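Local structure of ATP grasp ligase (Microcystis aeruginosa MRC, 5IG9) at residues I210-G222 and N276-Y290. The protein is probably an ATP-grasp ligase, a family whose members use ATP to join a carboxylate to an amine or another nucleophile. Numbering follows the deposited sequence.
Sequences IPKALELRITIVG and NYGAIDMIVTPDERY
Arg217 and Asp281, a non-hydrogen-bonded antiparallel pair, form the salt bridge of this contact: NH1 of Arg217 reaches OD1 of Asp281 at 2.9 Å. The carboxylate is met on its syn side, its plane turned 37° from the guanidinium. Arg217 gets there with CG anti to its backbone N (chi1 -178°) and a bend at chi2, which swings the guanidinium over Ala279, whose CB lies 3.3 Å from NH2. That NH2 also donates to the carbonyl of Glu300, so a leucine here would probably leave the Asp281 carboxylate without this counter-charge and the Glu300 carbonyl without this N-H donor. Beta bridges run without a break from Leu214 to Val221, and Gly222 N adds a last bond to Asn276 O; at the centre Ile280 N donates to Ile218 O at 2.7 Å. Where strand 214-221 begins, Val284 O accepts from both Ala213 N and Leu214 N, a classic beta bulge. The two strands are the inner neighbours 214-221 and 277-284 of an antiparallel sheet, flanked by strands 224-231 and 290-296, consistent with the ATP-grasp fold. On the face carrying Leu216, Ile218 and Ile280, Ile218 CD1 rests 3.6 Å from Met282 SD, and helix 260-273 lies against this face, Leu266 on Ile218 and Ile280, Ile262 on Met282. Further along, Leu216 CD1 lies 3.6 Å from Val284 CG2 and meets the Tyr290 ring at its edge. On the opposite face Thr219 CG2 approaches Tyr277 CE1 at 3.6 Å, while Tyr277 OH bonds to Gly299 O.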
ATOM      1  N   ILE A 210      -5.431  29.080  -0.942  1.00 38.94           N
ATOM      2  CA  ILE A 210      -6.742  29.693  -1.130  1.00 42.68           C
ATOM      3  C   ILE A 210      -7.143  30.379   0.174  1.00 44.47           C
ATOM      4  O   ILE A 210      -7.254  29.697   1.203  1.00 49.33           O
ATOM      5  CB  ILE A 210      -7.794  28.658  -1.547  1.00 44.75           C
ATOM      6  CG1 ILE A 210      -7.444  28.064  -2.911  1.00 41.48           C
ATOM      7  CG2 ILE A 210      -9.179  29.292  -1.554  1.00 47.87           C
ATOM      8  CD1 ILE A 210      -8.375  26.966  -3.344  1.00 43.36           C
ATOM      9  N   PRO A 211      -7.373  31.689   0.173  1.00 48.40           N
ATOM     10  CA  PRO A 211      -7.855  32.352   1.392  1.00 47.23           C
ATOM     11  C   PRO A 211      -9.243  31.855   1.758  1.00 45.09           C
ATOM     12  O   PRO A 211     -10.149  31.810   0.923  1.00 45.29           O
ATOM     13  CB  PRO A 211      -7.863  33.838   1.008  1.00 50.55           C
ATOM     14  CG  PRO A 211      -6.935  33.937  -0.164  1.00 53.75           C
ATOM     15  CD  PRO A 211      -7.114  32.652  -0.909  1.00 50.06           C
ATOM     16  N   LYS A 212      -9.404  31.478   3.018  1.00 46.28           N
ATOM     17  CA  LYS A 212     -10.597  30.790   3.471  1.00 48.13           C
ATOM     18  C   LYS A 212     -11.237  31.551   4.620  1.00 45.87           C
ATOM     19  O   LYS A 212     -10.554  32.191   5.425  1.00 43.55           O
ATOM     20  CB  LYS A 212     -10.267  29.356   3.908  1.00 48.94           C
ATOM     21  CG  LYS A 212      -9.120  29.274   4.904  1.00 48.82           C
ATOM     22  CD  LYS A 212      -8.260  28.052   4.654  1.00 52.51           C
ATOM     23  CE  LYS A 212      -6.926  28.157   5.376  1.00 58.56           C
ATOM     24  NZ  LYS A 212      -7.089  28.151   6.858  1.00 62.41           N
ATOM     25  N   ALA A 213     -12.564  31.483   4.672  1.00 47.89           N
ATOM     26  CA  ALA A 213     -13.318  32.017   5.795  1.00 45.81           C
ATOM     27  C   ALA A 213     -13.576  30.948   6.843  1.00 44.48           C
ATOM     28  O   ALA A 213     -13.525  31.229   8.045  1.00 46.43           O
ATOM     29  CB  ALA A 213     -14.645  32.603   5.309  1.00 46.15           C
ATOM     30  N   LEU A 214     -13.836  29.720   6.406  1.00 41.84           N
ATOM     31  CA  LEU A 214     -14.133  28.617   7.302  1.00 43.60           C
ATOM     32  C   LEU A 214     -13.340  27.382   6.903  1.00 42.47           C
ATOM     33  O   LEU A 214     -13.016  27.177   5.730  1.00 42.21           O
ATOM     34  CB  LEU A 214     -15.631  28.283   7.302  1.00 45.07           C
ATOM     35  CG  LEU A 214     -16.601  29.324   7.864  1.00 44.14           C
ATOM     36  CD1 LEU A 214     -18.031  28.839   7.719  1.00 44.23           C
ATOM     37  CD2 LEU A 214     -16.292  29.634   9.319  1.00 44.69           C
ATOM     38  N   GLU A 215     -13.026  26.565   7.903  1.00 46.17           N
ATOM     39  CA  GLU A 215     -12.480  25.230   7.711  1.00 46.16           C
ATOM     40  C   GLU A 215     -13.541  24.212   8.102  1.00 43.47           C
ATOM     41  O   GLU A 215     -14.125  24.308   9.187  1.00 45.64           O
ATOM     42  CB  GLU A 215     -11.212  25.023   8.547  1.00 48.03           C
ATOM     43  CG  GLU A 215     -10.005  25.807   8.062  1.00 49.40           C
ATOM     44  CD  GLU A 215      -8.729  25.418   8.783  1.00 52.83           C
ATOM     45  OE1 GLU A 215      -8.576  25.777   9.970  1.00 61.12           O
ATOM     46  OE2 GLU A 215      -7.883  24.743   8.159  1.00 57.90           O
ATOM     47  N   LEU A 216     -13.795  23.250   7.217  1.00 41.42           N
ATOM     48  CA  LEU A 216     -14.798  22.217   7.443  1.00 38.45           C
ATOM     49  C   LEU A 216     -14.115  20.891   7.747  1.00 35.89           C
ATOM     50  O   LEU A 216     -13.166  20.503   7.057  1.00 33.75           O
ATOM     51  CB  LEU A 216     -15.713  22.056   6.226  1.00 40.21           C
ATOM     52  CG  LEU A 216     -16.439  23.293   5.698  1.00 41.81           C
ATOM     53  CD1 LEU A 216     -17.380  22.915   4.569  1.00 40.08           C
ATOM     54  CD2 LEU A 216     -17.191  23.987   6.813  1.00 44.21           C
ATOM     55  N   ARG A 217     -14.602  20.199   8.776  1.00 40.84           N
ATOM     56  CA  ARG A 217     -14.195  18.833   9.092  1.00 41.75           C
ATOM     57  C   ARG A 217     -15.422  17.947   8.961  1.00 40.23           C
ATOM     58  O   ARG A 217     -16.340  18.027   9.780  1.00 41.60           O
ATOM     59  CB  ARG A 217     -13.594  18.740  10.492  1.00 40.74           C
ATOM     60  CG  ARG A 217     -13.106  17.348  10.863  1.00 40.14           C
ATOM     61  CD  ARG A 217     -11.886  16.938  10.046  1.00 40.84           C
ATOM     62  NE  ARG A 217     -11.318  15.674  10.508  1.00 41.22           N
ATOM     63  CZ  ARG A 217     -10.143  15.195  10.113  1.00 40.39           C
ATOM     64  NH1 ARG A 217      -9.406  15.875   9.245  1.00 40.81           N
ATOM     65  NH2 ARG A 217      -9.702  14.037  10.587  1.00 40.99           N
ATOM     66  N   ILE A 218     -15.430  17.100   7.941  1.00 37.81           N
ATOM     67  CA  ILE A 218     -16.596  16.306   7.574  1.00 38.85           C
ATOM     68  C   ILE A 218     -16.276  14.839   7.807  1.00 38.53           C
ATOM     69  O   ILE A 218     -15.376  14.284   7.167  1.00 39.51           O
ATOM     70  CB  ILE A 218     -17.003  16.562   6.117  1.00 40.91           C
ATOM     71  CG1 ILE A 218     -17.184  18.064   5.897  1.00 41.16           C
ATOM     72  CG2 ILE A 218     -18.264  15.792   5.768  1.00 41.40           C
ATOM     73  CD1 ILE A 218     -17.286  18.456   4.455  1.00 42.72           C
ATOM     74  N   THR A 219     -17.012  14.213   8.717  1.00 37.36           N
ATOM     75  CA  THR A 219     -16.854  12.802   9.038  1.00 38.12           C
ATOM     76  C   THR A 219     -18.091  12.056   8.559  1.00 42.17           C
ATOM     77  O   THR A 219     -19.212  12.388   8.956  1.00 41.35           O
ATOM     78  CB  THR A 219     -16.650  12.599  10.539  1.00 37.30           C
ATOM     79  OG1 THR A 219     -15.583  13.436  10.993  1.00 46.96           O
ATOM     80  CG2 THR A 219     -16.300  11.157  10.828  1.00 37.33           C
ATOM     81  N   ILE A 220     -17.888  11.057   7.705  1.00 40.82           N
ATOM     82  CA  ILE A 220     -18.975  10.300   7.102  1.00 40.98           C
ATOM     83  C   ILE A 220     -18.897   8.866   7.599  1.00 41.90           C
ATOM     84  O   ILE A 220     -17.831   8.241   7.532  1.00 44.41           O
ATOM     85  CB  ILE A 220     -18.912  10.348   5.566  1.00 42.57           C
ATOM     86  CG1 ILE A 220     -19.094  11.790   5.078  1.00 42.67           C
ATOM     87  CG2 ILE A 220     -19.961   9.427   4.963  1.00 44.14           C
ATOM     88  CD1 ILE A 220     -18.923  11.954   3.588  1.00 42.24           C
ATOM     89  N   VAL A 221     -20.019   8.349   8.094  1.00 45.26           N
ATOM     90  CA  VAL A 221     -20.132   6.958   8.522  1.00 43.06           C
ATOM     91  C   VAL A 221     -21.297   6.345   7.756  1.00 43.77           C
ATOM     92  O   VAL A 221     -22.466   6.606   8.078  1.00 47.69           O
ATOM     93  CB  VAL A 221     -20.351   6.826  10.035  1.00 44.10           C
ATOM     94  CG1 VAL A 221     -20.265   5.370  10.450  1.00 43.46           C
ATOM     95  CG2 VAL A 221     -19.344   7.671  10.798  1.00 44.68           C
ATOM     96  N   GLY A 222     -20.988   5.523   6.755  1.00 44.95           N
ATOM     97  CA  GLY A 222     -22.018   4.991   5.884  1.00 45.65           C
ATOM     98  C   GLY A 222     -22.551   6.071   4.967  1.00 49.23           C
ATOM     99  O   GLY A 222     -21.899   6.440   3.988  1.00 51.09           O
ATOM    100  N   ASN A 276     -16.959   3.313   3.712  1.00 44.43           N
ATOM    101  CA  ASN A 276     -18.052   3.613   4.626  1.00 44.16           C
ATOM    102  C   ASN A 276     -17.604   4.454   5.815  1.00 44.90           C
ATOM    103  O   ASN A 276     -18.419   4.730   6.702  1.00 41.70           O
ATOM    104  CB  ASN A 276     -18.720   2.319   5.113  1.00 43.52           C
ATOM    105  CG  ASN A 276     -19.675   1.733   4.085  1.00 43.62           C
ATOM    106  OD1 ASN A 276     -20.629   2.388   3.661  1.00 42.59           O
ATOM    107  ND2 ASN A 276     -19.417   0.496   3.676  1.00 42.96           N
ATOM    108  N   TYR A 277     -16.337   4.861   5.862  1.00 41.97           N
ATOM    109  CA  TYR A 277     -15.862   5.866   6.802  1.00 39.89           C
ATOM    110  C   TYR A 277     -14.871   6.768   6.086  1.00 39.34           C
ATOM    111  O   TYR A 277     -14.128   6.320   5.209  1.00 39.58           O
ATOM    112  CB  TYR A 277     -15.199   5.252   8.045  1.00 39.78           C
ATOM    113  CG  TYR A 277     -14.552   6.284   8.948  1.00 41.38           C
ATOM    114  CD1 TYR A 277     -15.293   6.946   9.919  1.00 41.27           C
ATOM    115  CD2 TYR A 277     -13.206   6.609   8.817  1.00 40.26           C
ATOM    116  CE1 TYR A 277     -14.709   7.896  10.739  1.00 43.09           C
ATOM    117  CE2 TYR A 277     -12.615   7.558   9.631  1.00 39.36           C
ATOM    118  CZ  TYR A 277     -13.372   8.197  10.590  1.00 40.74           C
ATOM    119  OH  TYR A 277     -12.790   9.140  11.406  1.00 40.00           O
ATOM    120  N   GLY A 278     -14.866   8.043   6.464  1.00 38.50           N
ATOM    121  CA  GLY A 278     -13.933   8.989   5.883  1.00 38.24           C
ATOM    122  C   GLY A 278     -13.909  10.329   6.585  1.00 39.02           C
ATOM    123  O   GLY A 278     -14.960  10.868   6.941  1.00 40.14           O
ATOM    124  N   ALA A 279     -12.717  10.876   6.796  1.00 39.88           N
ATOM    125  CA  ALA A 279     -12.560  12.221   7.337  1.00 41.45           C
ATOM    126  C   ALA A 279     -12.161  13.143   6.192  1.00 41.88           C
ATOM    127  O   ALA A 279     -11.065  13.016   5.636  1.00 41.48           O
ATOM    128  CB  ALA A 279     -11.528  12.251   8.460  1.00 43.48           C
ATOM    129  N   ILE A 280     -13.057  14.061   5.838  1.00 42.02           N
ATOM    130  CA  ILE A 280     -12.901  14.930   4.679  1.00 40.42           C
ATOM    131  C   ILE A 280     -12.606  16.343   5.153  1.00 38.27           C
ATOM    132  O   ILE A 280     -13.239  16.841   6.090  1.00 38.59           O
ATOM    133  CB  ILE A 280     -14.154  14.907   3.785  1.00 41.01           C
ATOM    134  CG1 ILE A 280     -14.465  13.474   3.356  1.00 41.86           C
ATOM    135  CG2 ILE A 280     -13.972  15.819   2.576  1.00 40.07           C
ATOM    136  CD1 ILE A 280     -15.638  13.366   2.419  1.00 44.25           C
ATOM    137  N   ASP A 281     -11.646  16.984   4.498  1.00 36.57           N
ATOM    138  CA  ASP A 281     -11.263  18.357   4.784  1.00 37.90           C
ATOM    139  C   ASP A 281     -11.726  19.248   3.641  1.00 39.77           C
ATOM    140  O   ASP A 281     -11.430  18.971   2.474  1.00 39.20           O
ATOM    141  CB  ASP A 281      -9.749  18.477   4.971  1.00 38.47           C
ATOM    142  CG  ASP A 281      -9.275  17.864   6.271  1.00 39.93           C
ATOM    143  OD1 ASP A 281     -10.090  17.791   7.209  1.00 42.53           O
ATOM    144  OD2 ASP A 281      -8.093  17.469   6.361  1.00 45.32           O
ATOM    145  N   MET A 282     -12.465  20.304   3.975  1.00 41.46           N
ATOM    146  CA  MET A 282     -12.855  21.311   3.000  1.00 41.48           C
ATOM    147  C   MET A 282     -12.633  22.690   3.600  1.00 41.43           C
ATOM    148  O   MET A 282     -12.419  22.845   4.805  1.00 44.82           O
ATOM    149  CB  MET A 282     -14.313  21.150   2.557  1.00 39.28           C
ATOM    150  CG  MET A 282     -14.652  19.802   1.943  1.00 40.99           C
ATOM    151  SD  MET A 282     -16.326  19.747   1.277  1.00 44.59           S
ATOM    152  CE  MET A 282     -16.145  20.742  -0.201  1.00 44.58           C
ATOM    153  N   ILE A 283     -12.671  23.701   2.735  1.00 40.86           N
ATOM    154  CA  ILE A 283     -12.624  25.095   3.153  1.00 41.86           C
ATOM    155  C   ILE A 283     -13.705  25.861   2.404  1.00 42.88           C
ATOM    156  O   ILE A 283     -14.107  25.486   1.297  1.00 43.66           O
ATOM    157  CB  ILE A 283     -11.246  25.751   2.913  1.00 43.09           C
ATOM    158  CG1 ILE A 283     -10.872  25.675   1.434  1.00 43.40           C
ATOM    159  CG2 ILE A 283     -10.179  25.102   3.779  1.00 43.12           C
ATOM    160  CD1 ILE A 283      -9.598  26.398   1.096  1.00 43.26           C
ATOM    161  N   VAL A 284     -14.173  26.944   3.018  1.00 43.50           N
ATOM    162  CA  VAL A 284     -15.188  27.811   2.436  1.00 45.41           C
ATOM    163  C   VAL A 284     -14.613  29.213   2.327  1.00 45.83           C
ATOM    164  O   VAL A 284     -14.156  29.785   3.324  1.00 46.26           O
ATOM    165  CB  VAL A 284     -16.484  27.824   3.268  1.00 46.37           C
ATOM    166  CG1 VAL A 284     -17.592  28.533   2.503  1.00 44.06           C
ATOM    167  CG2 VAL A 284     -16.899  26.410   3.638  1.00 47.74           C
ATOM    168  N   THR A 285     -14.641  29.763   1.122  1.00 48.53           N
ATOM    169  CA  THR A 285     -14.185  31.118   0.892  1.00 46.35           C
ATOM    170  C   THR A 285     -15.170  32.116   1.494  1.00 44.39           C
ATOM    171  O   THR A 285     -16.294  31.760   1.855  1.00 45.09           O
ATOM    172  CB  THR A 285     -14.018  31.368  -0.604  1.00 45.41           C
ATOM    173  OG1 THR A 285     -15.288  31.253  -1.259  1.00 44.08           O
ATOM    174  CG2 THR A 285     -13.046  30.364  -1.205  1.00 47.60           C
ATOM    175  N   PRO A 286     -14.758  33.376   1.652  1.00 46.68           N
ATOM    176  CA  PRO A 286     -15.731  34.405   2.053  1.00 46.82           C
ATOM    177  C   PRO A 286     -16.917  34.520   1.105  1.00 49.01           C
ATOM    178  O   PRO A 286     -18.034  34.782   1.569  1.00 47.25           O
ATOM    179  CB  PRO A 286     -14.883  35.682   2.085  1.00 44.54           C
ATOM    180  CG  PRO A 286     -13.511  35.196   2.426  1.00 44.18           C
ATOM    181  CD  PRO A 286     -13.369  33.859   1.749  1.00 46.25           C
ATOM    182  N   ASP A 287     -16.722  34.315  -0.201  1.00 45.16           N
ATOM    183  CA  ASP A 287     -17.822  34.282  -1.159  1.00 50.78           C
ATOM    184  C   ASP A 287     -18.442  32.891  -1.300  1.00 54.04           C
ATOM    185  O   ASP A 287     -19.039  32.591  -2.342  1.00 53.56           O
ATOM    186  CB  ASP A 287     -17.364  34.802  -2.528  1.00 54.84           C
ATOM    187  CG  ASP A 287     -16.194  34.019  -3.104  1.00 57.83           C
ATOM    188  OD1 ASP A 287     -15.258  33.693  -2.344  1.00 56.78           O
ATOM    189  OD2 ASP A 287     -16.204  33.738  -4.322  1.00 58.38           O
ATOM    190  N   GLU A 288     -18.294  32.041  -0.280  1.00 51.41           N
ATOM    191  CA  GLU A 288     -19.038  30.783  -0.146  1.00 49.77           C
ATOM    192  C   GLU A 288     -18.777  29.814  -1.299  1.00 45.43           C
ATOM    193  O   GLU A 288     -19.695  29.170  -1.811  1.00 46.99           O
ATOM    194  CB  GLU A 288     -20.535  31.045   0.008  1.00 53.72           C
ATOM    195  CG  GLU A 288     -20.951  31.375   1.428  1.00 58.99           C
ATOM    196  CD  GLU A 288     -22.453  31.337   1.613  1.00 65.50           C
ATOM    197  OE1 GLU A 288     -23.122  32.327   1.246  1.00 68.87           O
ATOM    198  OE2 GLU A 288     -22.965  30.308   2.111  1.00 78.37           O
ATOM    199  N   ARG A 289     -17.516  29.697  -1.701  1.00 47.38           N
ATOM    200  CA  ARG A 289     -17.089  28.633  -2.599  1.00 44.49           C
ATOM    201  C   ARG A 289     -16.506  27.495  -1.775  1.00 44.90           C
ATOM    202  O   ARG A 289     -15.686  27.722  -0.880  1.00 44.19           O
ATOM    203  CB  ARG A 289     -16.054  29.141  -3.606  1.00 44.24           C
ATOM    204  CG  ARG A 289     -16.618  30.082  -4.653  1.00 45.47           C
ATOM    205  CD  ARG A 289     -15.521  30.668  -5.528  1.00 45.31           C
ATOM    206  NE  ARG A 289     -14.936  29.683  -6.435  1.00 44.43           N
ATOM    207  CZ  ARG A 289     -15.280  29.546  -7.712  1.00 43.71           C
ATOM    208  NH1 ARG A 289     -16.212  30.327  -8.240  1.00 42.26           N
ATOM    209  NH2 ARG A 289     -14.695  28.626  -8.463  1.00 44.72           N
ATOM    210  N   TYR A 290     -16.942  26.270  -2.069  1.00 47.87           N
ATOM    211  CA  TYR A 290     -16.519  25.091  -1.324  1.00 46.42           C
ATOM    212  C   TYR A 290     -15.416  24.377  -2.095  1.00 44.82           C
ATOM    213  O   TYR A 290     -15.632  23.925  -3.224  1.00 46.01           O
ATOM    214  CB  TYR A 290     -17.697  24.150  -1.069  1.00 47.97           C
ATOM    215  CG  TYR A 290     -18.751  24.705  -0.131  1.00 46.91           C
ATOM    216  CD1 TYR A 290     -19.746  25.549  -0.600  1.00 45.52           C
ATOM    217  CD2 TYR A 290     -18.751  24.379   1.221  1.00 45.52           C
ATOM    218  CE1 TYR A 290     -20.712  26.059   0.248  1.00 46.06           C
ATOM    219  CE2 TYR A 290     -19.713  24.885   2.078  1.00 45.36           C
ATOM    220  CZ  TYR A 290     -20.692  25.723   1.585  1.00 44.60           C
ATOM    221  OH  TYR A 290     -21.654  26.230   2.432  1.00 41.03           O
TER